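Local structure of haloacid delahogenase-like family hydrolase (Xanthomonas campestris pv. campestris, 2PKE) at residues G17-D22 with L132-D137; D21-K26 with I185-R190; A115-A120 with S148-L153; I204-A209 with R228-P233. The protein is probably a phosphatase of the haloacid dehalogenase-like superfamily and binds a magnesium ion at its presumed active site. All blocks are in the same frame, centred on the assembly; numbering follows the deposited sequence.

How the contacts relate
From the N terminus, strand 15-18 leads into the loop from which contacts 1 and 2 both start. Contact 1 pairs strand 15-18 with strand 129-135 and closes a loop of 109 residues rich in helix. Contact 2 reaches further, to the end of strand 182-186, and shares Asp21, Asp22 and the magnesium ion with contact 1. Contact 3 joins helix 117-125 to the loop after helix 138-148; it crosses contact 1 and nests within the loop closed by contact 2. Contact 4 follows in series, setting strand 227-229 beside strand 202-205 at one border of the same sheet. Pro233 of contact 4 packs against Val117 and Ala120 of contact 3.

Contact 1: G17-D22 with L132-D137; sequences GFDGDD and LITKGD. With MG (magnesium ion), chain C.
Phe18 and Leu132 pair in the parallel central sheet of the HAD-like fold, where strand 15-18 runs beside strand 129-135 toward the magnesium site. Ile133 N donates to Phe18 O at 2.8 Å, and Leu132 CA adds a CA-H...O contact to the same oxygen. One step on, the CA-H of Asp19 points almost straight at Ile133 O, CA to O 3.5 Å. Leu132 has its CG opposite the backbone N (chi1 -161°), which brings that atom to 3.6 Å from Phe18 O and its CD2 branch to 4.2 Å from Gly20 N. Gly20, without a side chain, lets this methyl lie close to its backbone. Asp19, Gly20 and Asp21 fit the start of the DxDx(T/V) signature of HAD proteins. The carboxylate of Asp19 gives the hard magnesium ion a hard anionic ligand, OD2 at 2.0 Å, and Asp21 contributes its backbone O at 2.1 Å; Asn187 and three waters complete the shell. The other oxygen, Asp19 OD1, makes a salt bridge with Lys163 and also accepts from a metal-bound water, so each branch of the carboxylate is held. A further water donates to Asp19 OD1 and accepts from Lys135 N, linking the metal loop to the end of strand 129-135.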
loop_
_atom_site.group_PDB
_atom_site.type_symbol
_atom_site.label_atom_id
_atom_site.label_comp_id
_atom_site.label_asym_id
_atom_site.label_seq_id
_atom_site.Cartn_x
_atom_site.Cartn_y
_atom_site.Cartn_z
ATOM N N GLY A 17 -13.241 13.700 6.250
ATOM C CA GLY A 17 -12.053 13.064 5.790
ATOM C C GLY A 17 -10.941 14.072 5.796
ATOM O O GLY A 17 -11.190 15.248 5.576
ATOM N N PHE A 18 -9.708 13.614 6.072
ATOM C CA PHE A 18 -8.554 14.462 6.077
ATOM C C PHE A 18 -7.516 13.870 5.155
ATOM O O PHE A 18 -7.205 12.676 5.254
ATOM C CB PHE A 18 -7.941 14.544 7.479
ATOM C CG PHE A 18 -8.824 15.217 8.488
ATOM C CD1 PHE A 18 -9.826 14.527 9.127
ATOM C CD2 PHE A 18 -8.663 16.559 8.767
ATOM C CE1 PHE A 18 -10.646 15.173 10.058
ATOM C CE2 PHE A 18 -9.464 17.182 9.693
ATOM C CZ PHE A 18 -10.457 16.469 10.333
ATOM N N ASP A 19 -6.906 14.693 4.326
ATOM C CA ASP A 19 -5.620 14.340 3.698
ATOM C C ASP A 19 -4.494 14.318 4.745
ATOM O O ASP A 19 -4.630 14.845 5.858
ATOM C CB ASP A 19 -5.309 15.358 2.593
ATOM C CG ASP A 19 -4.005 15.109 1.870
ATOM O OD1 ASP A 19 -3.685 13.938 1.536
ATOM O OD2 ASP A 19 -3.259 16.108 1.617
ATOM N N GLY A 20 -3.371 13.683 4.429
ATOM C CA GLY A 20 -2.232 13.732 5.378
ATOM C C GLY A 20 -1.159 14.726 4.949
ATOM O O GLY A 20 -0.980 15.787 5.555
ATOM N N ASP A 21 -0.418 14.356 3.924
ATOM C CA ASP A 21 0.762 15.112 3.491
ATOM C C ASP A 21 0.368 16.538 3.129
ATOM O O ASP A 21 -0.524 16.765 2.286
ATOM C CB ASP A 21 1.381 14.472 2.244
ATOM C CG ASP A 21 2.103 13.140 2.494
ATOM O OD1 ASP A 21 2.576 12.813 3.572
ATOM O OD2 ASP A 21 2.280 12.406 1.504
ATOM N N ASP A 22 0.954 17.492 3.829
ATOM C CA ASP A 22 0.761 18.914 3.583
ATOM C C ASP A 22 -0.601 19.447 4.013
ATOM O O ASP A 22 -0.957 20.588 3.669
ATOM C CB ASP A 22 1.031 19.252 2.123
ATOM C CG ASP A 22 2.333 18.670 1.645
ATOM O OD1 ASP A 22 3.360 18.948 2.296
ATOM O OD2 ASP A 22 2.277 17.867 0.685
ATOM N N LEU A 132 -8.733 9.393 7.816
ATOM C CA LEU A 132 -7.582 9.902 7.039
ATOM C C LEU A 132 -7.599 9.201 5.701
ATOM O O LEU A 132 -7.556 7.980 5.666
ATOM C CB LEU A 132 -6.269 9.598 7.731
ATOM C CG LEU A 132 -5.127 10.490 7.234
ATOM C CD1 LEU A 132 -4.139 10.695 8.356
ATOM C CD2 LEU A 132 -4.470 9.910 6.017
ATOM N N ILE A 133 -7.665 9.953 4.604
ATOM C CA ILE A 133 -7.662 9.369 3.271
ATOM C C ILE A 133 -6.486 9.934 2.535
ATOM O O ILE A 133 -6.357 11.159 2.315
ATOM C CB ILE A 133 -8.961 9.623 2.493
ATOM C CG1 ILE A 133 -10.130 9.115 3.331
ATOM C CG2 ILE A 133 -8.912 8.979 1.067
ATOM C CD1 ILE A 133 -11.554 9.403 2.766
ATOM N N THR A 134 -5.608 9.039 2.139
ATOM C CA THR A 134 -4.426 9.447 1.390
ATOM C C THR A 134 -4.063 8.500 0.238
ATOM O O THR A 134 -4.441 7.368 0.270
ATOM C CB THR A 134 -3.212 9.545 2.306
ATOM O OG1 THR A 134 -2.180 10.219 1.570
ATOM C CG2 THR A 134 -2.725 8.167 2.732
ATOM N N LYS A 135 -3.400 9.008 -0.799
ATOM C CA LYS A 135 -2.880 8.164 -1.846
ATOM C C LYS A 135 -1.399 7.917 -1.626
ATOM O O LYS A 135 -0.751 8.607 -0.817
ATOM C CB LYS A 135 -3.181 8.715 -3.260
ATOM C CG LYS A 135 -2.390 9.893 -3.708
ATOM C CD LYS A 135 -3.092 10.566 -4.899
ATOM C CE LYS A 135 -2.317 11.695 -5.435
ATOM N NZ LYS A 135 -3.062 12.207 -6.620
ATOM N N GLY A 136 -0.879 6.881 -2.278
ATOM C CA GLY A 136 0.525 6.612 -2.236
ATOM C C GLY A 136 0.871 5.297 -1.585
ATOM O O GLY A 136 0.177 4.288 -1.780
ATOM N N ASP A 137 1.991 5.316 -0.864
ATOM C CA ASP A 137 2.643 4.125 -0.304
ATOM C C ASP A 137 1.990 3.804 1.028
ATOM O O ASP A 137 2.046 4.585 1.997
ATOM C CB ASP A 137 4.154 4.415 -0.207
ATOM C CG ASP A 137 4.985 3.238 0.328
ATOM O OD1 ASP A 137 4.573 2.581 1.312
ATOM O OD2 ASP A 137 6.078 2.991 -0.238
HETATM MG MG MG C . -1.649 16.613 0.568
HETATM O O HOH W 1 -3.049 11.958 -0.896
HETATM O O HOH W 2 -1.466 14.490 0.337
HETATM O O HOH W 3 -0.754 11.718 2.830
HETATM O O HOH W 4 0.312 11.828 -0.831
HETATM O O HOH W 5 -0.010 17.280 -0.506
HETATM O O HOH W 6 -2.955 16.648 -1.174
#

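Contact 2: D21-K26 with I185-R190; sequences DDTLWK and IGNSLR. With MG (magnesium ion), chain C.
Asn187 meets Asp22 and Thr23 where the loop after strand 15-18 presses on the end of strand 182-186. Here the contact is tight. Asn187 CB lies 3.4 Å from Asp22 O, and Thr23 OG1 comes to 3.4 Å from Gly186 CA; the bare CA of Gly186 lets the hydroxyl come this near. The CG2 branch of Thr23, anti to its own nitrogen, turns instead to Ile185, 4.2 Å from the CG2 of that residue, so the two branches of the threonine divide polar from apolar work. Thr23 OG1 lies 3.0 Å from Asn187 OD1, with Asp19 OD2 also within its reach. Thr23 occupies the last place of the DxDx(T/V) signature of HAD proteins, next to the oxygens that hold the metal. Asn187 OD1 binds magnesium at 2.1 Å, as a neutral amide oxygen can without adding charge to the site. The amide's other end belongs to the looser, watery side: a metal-bound water accepts from Asn187 ND2 (2.9 Å) and donates to Asp22 OD2 (2.6 Å), bridging the segments, while Asp22 OD1 is taken by Glu28 N. Away from Asn187, the loop is braced from within. Trp25 NE1 donates to Asp21 OD1 at 2.8 Å, in the indole plane and on the anti lone pair, and the carboxylate is further held by Lys144 and Gln141.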
loop_
_atom_site.group_PDB
_atom_site.type_symbol
_atom_site.label_atom_id
_atom_site.label_comp_id
_atom_site.label_asym_id
_atom_site.label_seq_id
_atom_site.Cartn_x
_atom_site.Cartn_y
_atom_site.Cartn_z
ATOM N N ASP A 21 -0.418 14.356 3.924
ATOM C CA ASP A 21 0.762 15.112 3.491
ATOM C C ASP A 21 0.368 16.538 3.129
ATOM O O ASP A 21 -0.524 16.765 2.286
ATOM C CB ASP A 21 1.381 14.472 2.244
ATOM C CG ASP A 21 2.103 13.140 2.494
ATOM O OD1 ASP A 21 2.576 12.813 3.572
ATOM O OD2 ASP A 21 2.280 12.406 1.504
ATOM N N ASP A 22 0.954 17.492 3.829
ATOM C CA ASP A 22 0.761 18.914 3.583
ATOM C C ASP A 22 -0.601 19.447 4.013
ATOM O O ASP A 22 -0.957 20.588 3.669
ATOM C CB ASP A 22 1.031 19.252 2.123
ATOM C CG ASP A 22 2.333 18.670 1.645
ATOM O OD1 ASP A 22 3.360 18.948 2.296
ATOM O OD2 ASP A 22 2.277 17.867 0.685
ATOM N N THR A 23 -1.318 18.626 4.782
ATOM C CA THR A 23 -2.611 18.966 5.375
ATOM C C THR A 23 -2.511 18.782 6.927
ATOM O O THR A 23 -2.722 19.739 7.695
ATOM C CB THR A 23 -3.784 18.117 4.813
ATOM O OG1 THR A 23 -3.957 18.384 3.416
ATOM C CG2 THR A 23 -5.070 18.435 5.583
ATOM N N LEU A 24 -2.197 17.558 7.364
ATOM C CA LEU A 24 -1.958 17.268 8.786
ATOM C C LEU A 24 -0.484 17.446 9.205
ATOM O O LEU A 24 -0.210 17.778 10.350
ATOM C CB LEU A 24 -2.423 15.851 9.151
ATOM C CG LEU A 24 -3.873 15.467 8.832
ATOM C CD1 LEU A 24 -4.031 13.986 9.098
ATOM C CD2 LEU A 24 -4.826 16.286 9.657
ATOM N N TRP A 25 0.448 17.177 8.299
ATOM C CA TRP A 25 1.875 17.258 8.639
ATOM C C TRP A 25 2.611 17.779 7.421
ATOM O O TRP A 25 2.084 17.752 6.318
ATOM C CB TRP A 25 2.432 15.858 9.087
ATOM C CG TRP A 25 2.122 14.742 8.144
ATOM C CD1 TRP A 25 2.645 14.579 6.895
ATOM C CD2 TRP A 25 1.191 13.675 8.332
ATOM N NE1 TRP A 25 2.120 13.476 6.300
ATOM C CE2 TRP A 25 1.230 12.883 7.159
ATOM C CE3 TRP A 25 0.353 13.284 9.390
ATOM C CZ2 TRP A 25 0.442 11.745 6.987
ATOM C CZ3 TRP A 25 -0.411 12.147 9.227
ATOM C CH2 TRP A 25 -0.392 11.403 8.032
ATOM N N LYS A 26 3.850 18.203 7.620
ATOM C CA LYS A 26 4.713 18.685 6.533
ATOM C C LYS A 26 5.276 17.504 5.743
ATOM O O LYS A 26 5.659 16.488 6.324
ATOM C CB LYS A 26 5.829 19.558 7.088
ATOM C CG LYS A 26 5.284 20.711 7.907
ATOM C CD LYS A 26 6.343 21.724 8.245
ATOM C CE LYS A 26 5.843 22.700 9.328
ATOM N N ILE A 185 -11.138 17.317 3.741
ATOM C CA ILE A 185 -10.202 18.426 4.014
ATOM C C ILE A 185 -8.854 18.104 3.403
ATOM O O ILE A 185 -8.286 17.049 3.671
ATOM C CB ILE A 185 -10.027 18.717 5.511
ATOM C CG1 ILE A 185 -11.370 19.016 6.193
ATOM C CG2 ILE A 185 -9.031 19.888 5.719
ATOM C CD1 ILE A 185 -11.268 19.326 7.657
ATOM N N GLY A 186 -8.346 18.997 2.559
ATOM C CA GLY A 186 -7.028 18.804 2.000
ATOM C C GLY A 186 -6.384 20.009 1.357
ATOM O O GLY A 186 -6.981 21.065 1.220
ATOM N N ASN A 187 -5.133 19.843 0.962
ATOM C CA ASN A 187 -4.357 20.933 0.396
ATOM C C ASN A 187 -4.331 20.978 -1.108
ATOM O O ASN A 187 -3.804 21.940 -1.651
ATOM C CB ASN A 187 -2.920 20.875 0.897
ATOM C CG ASN A 187 -2.148 19.678 0.366
ATOM O OD1 ASN A 187 -2.349 18.555 0.839
ATOM N ND2 ASN A 187 -1.247 19.906 -0.593
ATOM N N SER A 188 -4.826 19.928 -1.774
ATOM C CA SER A 188 -4.841 19.873 -3.252
ATOM C C SER A 188 -6.288 19.931 -3.760
ATOM O O SER A 188 -7.059 19.049 -3.470
ATOM C CB SER A 188 -4.168 18.579 -3.722
ATOM O OG SER A 188 -4.357 18.389 -5.109
ATOM N N LEU A 189 -6.658 21.025 -4.416
ATOM C CA LEU A 189 -7.901 21.137 -5.172
ATOM C C LEU A 189 -8.091 19.937 -6.120
ATOM O O LEU A 189 -9.124 19.309 -6.097
ATOM C CB LEU A 189 -7.912 22.440 -5.997
ATOM C CG LEU A 189 -8.588 23.715 -5.447
ATOM C CD1 LEU A 189 -8.865 24.727 -6.589
ATOM C CD2 LEU A 189 -9.854 23.412 -4.721
ATOM N N ARG A 190 -7.093 19.638 -6.940
ATOM C CA ARG A 190 -7.180 18.546 -7.917
ATOM C C ARG A 190 -7.461 17.190 -7.283
ATOM O O ARG A 190 -8.275 16.446 -7.786
ATOM C CB ARG A 190 -5.870 18.448 -8.734
ATOM C CG ARG A 190 -6.040 18.126 -10.239
ATOM C CD ARG A 190 -4.711 18.316 -11.031
HETATM MG MG MG C . -1.649 16.613 0.568
HETATM O O HOH W 5 -0.010 17.280 -0.506
HETATM O O HOH W 6 -2.955 16.648 -1.174
HETATM O O HOH W 2 -1.466 14.490 0.337
#

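Contact 3: A115-A120 with S148-L153; sequences AGVREA and SGLSDL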
loop_
_atom_site.group_PDB
_atom_site.type_symbol
_atom_site.label_atom_id
_atom_site.label_comp_id
_atom_site.label_asym_id
_atom_site.label_seq_id
_atom_site.Cartn_x
_atom_site.Cartn_y
_atom_site.Cartn_z
ATOM N N ALA A 115 1.002 23.338 12.807
ATOM C CA ALA A 115 0.425 24.096 13.910
ATOM C C ALA A 115 -1.092 24.126 13.864
ATOM O O ALA A 115 -1.672 24.499 12.842
ATOM C CB ALA A 115 0.968 25.545 13.918
ATOM N N GLY A 116 -1.714 23.712 14.973
ATOM C CA GLY A 116 -3.159 23.778 15.160
ATOM C C GLY A 116 -3.950 22.572 14.709
ATOM O O GLY A 116 -5.157 22.478 14.965
ATOM N N VAL A 117 -3.274 21.630 14.055
ATOM C CA VAL A 117 -3.950 20.486 13.458
ATOM C C VAL A 117 -4.579 19.587 14.503
ATOM O O VAL A 117 -5.756 19.285 14.431
ATOM C CB VAL A 117 -3.022 19.725 12.515
ATOM C CG1 VAL A 117 -3.535 18.321 12.209
ATOM C CG2 VAL A 117 -2.834 20.539 11.228
ATOM N N ARG A 118 -3.826 19.215 15.534
ATOM C CA ARG A 118 -4.347 18.280 16.518
ATOM C C ARG A 118 -5.580 18.828 17.180
ATOM O O ARG A 118 -6.551 18.069 17.426
ATOM C CB ARG A 118 -3.264 17.923 17.561
ATOM C CG ARG A 118 -3.692 16.892 18.560
ATOM C CD ARG A 118 -2.596 16.363 19.479
ATOM N NE ARG A 118 -3.382 15.459 20.253
ATOM C CZ ARG A 118 -3.491 14.162 20.060
ATOM N NH1 ARG A 118 -2.653 13.472 19.298
ATOM N NH2 ARG A 118 -4.382 13.530 20.776
ATOM N N GLU A 119 -5.580 20.124 17.503
ATOM C CA GLU A 119 -6.756 20.713 18.178
ATOM C C GLU A 119 -7.962 20.734 17.241
ATOM O O GLU A 119 -9.036 20.478 17.672
ATOM C CB GLU A 119 -6.518 22.166 18.659
ATOM C CG GLU A 119 -5.626 22.240 19.902
ATOM C CD GLU A 119 -4.121 22.219 19.615
ATOM O OE1 GLU A 119 -3.689 22.060 18.430
ATOM O OE2 GLU A 119 -3.365 22.377 20.611
ATOM N N ALA A 120 -7.743 21.126 15.984
ATOM C CA ALA A 120 -8.787 21.134 14.914
ATOM C C ALA A 120 -9.433 19.736 14.780
ATOM O O ALA A 120 -10.653 19.580 14.870
ATOM C CB ALA A 120 -8.160 21.572 13.602
ATOM N N SER A 148 3.481 10.788 13.655
ATOM C CA SER A 148 2.863 12.108 13.780
ATOM C C SER A 148 2.391 12.376 15.175
ATOM O O SER A 148 2.313 13.523 15.563
ATOM C CB SER A 148 1.663 12.309 12.819
ATOM O OG SER A 148 0.559 11.488 13.173
ATOM N N GLY A 149 2.028 11.319 15.896
ATOM C CA GLY A 149 1.333 11.424 17.172
ATOM C C GLY A 149 -0.179 11.485 17.072
ATOM O O GLY A 149 -0.876 11.349 18.073
ATOM N N LEU A 150 -0.713 11.624 15.856
ATOM C CA LEU A 150 -2.161 11.719 15.644
ATOM C C LEU A 150 -2.909 10.376 15.513
ATOM O O LEU A 150 -4.081 10.387 15.249
ATOM C CB LEU A 150 -2.448 12.540 14.362
ATOM C CG LEU A 150 -1.896 13.979 14.266
ATOM C CD1 LEU A 150 -2.068 14.468 12.869
ATOM C CD2 LEU A 150 -2.600 14.924 15.228
ATOM N N SER A 151 -2.232 9.238 15.689
ATOM C CA SER A 151 -2.873 7.891 15.623
ATOM C C SER A 151 -4.074 7.690 16.495
ATOM O O SER A 151 -4.992 6.988 16.135
ATOM C CB SER A 151 -1.880 6.779 16.008
ATOM O OG SER A 151 -1.022 6.551 14.942
ATOM N N ASP A 152 -4.052 8.249 17.683
ATOM C CA ASP A 152 -5.194 8.116 18.562
ATOM C C ASP A 152 -6.453 8.735 17.986
ATOM O O ASP A 152 -7.538 8.309 18.361
ATOM C CB ASP A 152 -4.910 8.676 19.972
ATOM C CG ASP A 152 -4.635 10.164 19.958
ATOM O OD1 ASP A 152 -3.927 10.642 19.065
ATOM O OD2 ASP A 152 -5.111 10.854 20.869
ATOM N N LEU A 153 -6.329 9.753 17.123
ATOM C CA LEU A 153 -7.467 10.379 16.491
ATOM C C LEU A 153 -7.877 9.742 15.172
ATOM O O LEU A 153 -8.991 9.948 14.729
ATOM C CB LEU A 153 -7.199 11.870 16.201
ATOM C CG LEU A 153 -6.910 12.787 17.389
ATOM C CD1 LEU A 153 -6.398 14.145 16.925
ATOM C CD2 LEU A 153 -8.200 12.937 18.200
#
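The guanidinium of Arg118 lies nearly coplanar with the carboxylate of Asp152, the planes 15° apart, with Leu153 CD1 over the centre of one guanidinium face and the carboxylate at the edge. The grip is end-on and uses two nitrogens: NH2 of Arg118 donates to Asp152 OD2 at 2.8 Å and its NH1 to Asp152 OD1 at 3.1 Å, each oxygen receiving on its syn lone pair. Gly149 O, near the guanidinium plane beside NH1, is 3.0 Å from Arg118 NH1. To get there, the arginine leaves helix 117-125 extended as far as NE, CG anti to the backbone N (chi1 -176°), a reach that suits a long, flexible side chain. Its aliphatic part serves as well: Arg118 CB lies 3.9 Å from Leu150 CD2, the two side chains sliding past each other in opposite directions. Deeper in, Val117 CG1 meets Leu150 CD1 at 4.2 Å, the branched side chains crossing at about a right angle. The turn carrying these partners begins as helix 138-148 ends. Gly149 takes the positive phi that a side chain would disfavour, and Ser148 OG accepts from Leu150 N at 3.0 Å, an ST turn. Apolar atoms thus pack on the buried side while the charged pair sits near the surface; its paired, nearly coplanar bonds fix the rotation of the guanidinium, while exposure to solvent probably weakens the attraction.

Contact 4: I204-A209 with R228-P233; sequences IYTPYA and REVPDP
Ile204 and Tyr205 pair in parallel with Arg228 and Glu229, strand 202-205 running beside strand 227-229. Tyr205 N donates to Arg228 O at 2.9 Å, and Val230 N returns a bond of 2.9 Å to Tyr205 O. The CA-H groups of Ile204 and Glu229 approach the same two oxygens, Arg228 O and Tyr205 O respectively. Past the strand ends a side chain takes over: the hydroxyl of Thr206 donates through OG1 to Val230 O at 2.6 Å. With OG1 opposite the carbonyl carbon (chi1 -62°) it faces the second segment, and Trp236 NE1 also bonds to it, so this small polar residue ties both segments to helix 236-250. Ile204 CG2 and Val230 CG2 touch at 3.7 Å; these beta-branched side chains suit an extended backbone, and both also pack on Ala239 of that helix. Tyr205 and Glu229 occupy the other face of the sheet, lying side by side and pointing the same way, with Tyr205 CD2 3.5 Å from Glu229 CG and the ring and carboxylate planes 47° apart. The CD methylene of Pro207 lies over the centre of one face of the Tyr205 ring, 3.8 Å above its plane. Farther along, one water donates to both Pro207 O and Pro231 O, joining the diverging chains. Strand 227-229 is thereby added at the border of a parallel sheet with strand order 3-2-1-4-5-6, whose first five strands follow the Rossmann-like order of the HAD core.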
loop_
_atom_site.group_PDB
_atom_site.type_symbol
_atom_site.label_atom_id
_atom_site.label_comp_id
_atom_site.label_asym_id
_atom_site.label_seq_id
_atom_site.Cartn_x
_atom_site.Cartn_y
_atom_site.Cartn_z
ATOM N N ILE A 204 -13.212 21.201 2.044
ATOM C CA ILE A 204 -12.442 22.278 2.656
ATOM C C ILE A 204 -11.014 22.263 2.057
ATOM O O ILE A 204 -10.297 21.254 2.125
ATOM C CB ILE A 204 -12.386 22.144 4.154
ATOM C CG1 ILE A 204 -13.797 22.361 4.748
ATOM C CG2 ILE A 204 -11.352 23.109 4.764
ATOM C CD1 ILE A 204 -13.886 21.904 6.225
ATOM N N TYR A 205 -10.650 23.398 1.492
ATOM C CA TYR A 205 -9.400 23.629 0.799
ATOM C C TYR A 205 -8.471 24.495 1.627
ATOM O O TYR A 205 -8.752 25.665 1.854
ATOM C CB TYR A 205 -9.679 24.322 -0.486
ATOM C CG TYR A 205 -8.460 24.690 -1.312
ATOM C CD1 TYR A 205 -7.427 23.785 -1.486
ATOM C CD2 TYR A 205 -8.372 25.925 -1.950
ATOM C CE1 TYR A 205 -6.321 24.108 -2.269
ATOM C CE2 TYR A 205 -7.284 26.271 -2.720
ATOM C CZ TYR A 205 -6.255 25.361 -2.874
ATOM O OH TYR A 205 -5.160 25.654 -3.659
ATOM N N THR A 206 -7.349 23.905 2.040
ATOM C CA THR A 206 -6.289 24.583 2.808
ATOM C C THR A 206 -4.945 24.401 2.106
ATOM O O THR A 206 -4.225 23.425 2.351
ATOM C CB THR A 206 -6.203 24.056 4.234
ATOM O OG1 THR A 206 -7.435 24.317 4.887
ATOM C CG2 THR A 206 -5.102 24.758 5.025
ATOM N N PRO A 207 -4.617 25.332 1.199
ATOM C CA PRO A 207 -3.376 25.175 0.447
ATOM C C PRO A 207 -2.120 25.262 1.341
ATOM O O PRO A 207 -2.128 25.945 2.350
ATOM C CB PRO A 207 -3.457 26.305 -0.585
ATOM C CG PRO A 207 -4.351 27.302 0.003
ATOM C CD PRO A 207 -5.361 26.527 0.788
ATOM N N TYR A 208 -1.076 24.515 0.972
ATOM C CA TYR A 208 0.161 24.487 1.724
ATOM C C TYR A 208 1.124 25.443 1.046
ATOM O O TYR A 208 1.374 25.299 -0.144
ATOM C CB TYR A 208 0.737 23.082 1.718
ATOM C CG TYR A 208 1.927 22.933 2.636
ATOM C CD1 TYR A 208 1.763 22.980 4.018
ATOM C CD2 TYR A 208 3.209 22.748 2.129
ATOM C CE1 TYR A 208 2.829 22.865 4.869
ATOM C CE2 TYR A 208 4.292 22.619 2.981
ATOM C CZ TYR A 208 4.088 22.684 4.350
ATOM O OH TYR A 208 5.146 22.542 5.223
ATOM N N ALA A 209 1.645 26.422 1.782
ATOM C CA ALA A 209 2.434 27.529 1.155
ATOM C C ALA A 209 3.829 27.074 0.727
ATOM O O ALA A 209 4.561 26.449 1.511
ATOM C CB ALA A 209 2.530 28.755 2.090
ATOM N N ARG A 228 -15.275 25.408 1.007
ATOM C CA ARG A 228 -14.743 26.570 1.763
ATOM C C ARG A 228 -13.242 26.562 1.606
ATOM O O ARG A 228 -12.608 25.496 1.635
ATOM C CB ARG A 228 -15.059 26.457 3.248
ATOM C CG ARG A 228 -16.529 26.393 3.583
ATOM C CD ARG A 228 -17.180 27.753 3.432
ATOM N NE ARG A 228 -18.583 27.692 3.843
ATOM C CZ ARG A 228 -19.598 27.374 3.046
ATOM N NH1 ARG A 228 -19.403 27.065 1.752
ATOM N NH2 ARG A 228 -20.824 27.334 3.562
ATOM N N GLU A 229 -12.656 27.739 1.425
ATOM C CA GLU A 229 -11.212 27.846 1.469
ATOM C C GLU A 229 -10.905 28.352 2.855
ATOM O O GLU A 229 -11.401 29.397 3.269
ATOM C CB GLU A 229 -10.644 28.756 0.396
ATOM C CG GLU A 229 -9.129 28.570 0.263
ATOM C CD GLU A 229 -8.535 29.455 -0.803
ATOM O OE1 GLU A 229 -9.299 29.918 -1.675
ATOM O OE2 GLU A 229 -7.311 29.705 -0.762
ATOM N N VAL A 230 -10.111 27.580 3.571
ATOM C CA VAL A 230 -9.767 27.866 4.958
ATOM C C VAL A 230 -8.235 27.941 5.081
ATOM O O VAL A 230 -7.570 26.946 4.859
ATOM C CB VAL A 230 -10.301 26.766 5.869
ATOM C CG1 VAL A 230 -9.892 27.051 7.307
ATOM C CG2 VAL A 230 -11.851 26.609 5.692
ATOM N N PRO A 231 -7.675 29.133 5.389
ATOM C CA PRO A 231 -6.216 29.325 5.340
ATOM C C PRO A 231 -5.371 28.489 6.319
ATOM O O PRO A 231 -4.278 28.109 5.976
ATOM C CB PRO A 231 -6.037 30.822 5.634
ATOM C CG PRO A 231 -7.345 31.426 5.430
ATOM C CD PRO A 231 -8.372 30.383 5.711
ATOM N N ASP A 232 -5.864 28.224 7.519
ATOM C CA ASP A 232 -5.120 27.421 8.446
ATOM C C ASP A 232 -6.058 26.497 9.211
ATOM O O ASP A 232 -7.263 26.706 9.208
ATOM C CB ASP A 232 -4.246 28.296 9.352
ATOM C CG ASP A 232 -5.020 28.922 10.477
ATOM O OD1 ASP A 232 -5.647 29.968 10.196
ATOM O OD2 ASP A 232 -4.984 28.366 11.619
ATOM N N PRO A 233 -5.505 25.426 9.805
ATOM C CA PRO A 233 -6.361 24.423 10.437
ATOM C C PRO A 233 -7.287 24.920 11.523
ATOM O O PRO A 233 -8.315 24.289 11.766
ATOM C CB PRO A 233 -5.357 23.397 10.994
ATOM C CG PRO A 233 -4.171 23.563 10.154
ATOM C CD PRO A 233 -4.089 25.024 9.873
HETATM O O HOH W 7 -3.682 27.854 3.443
#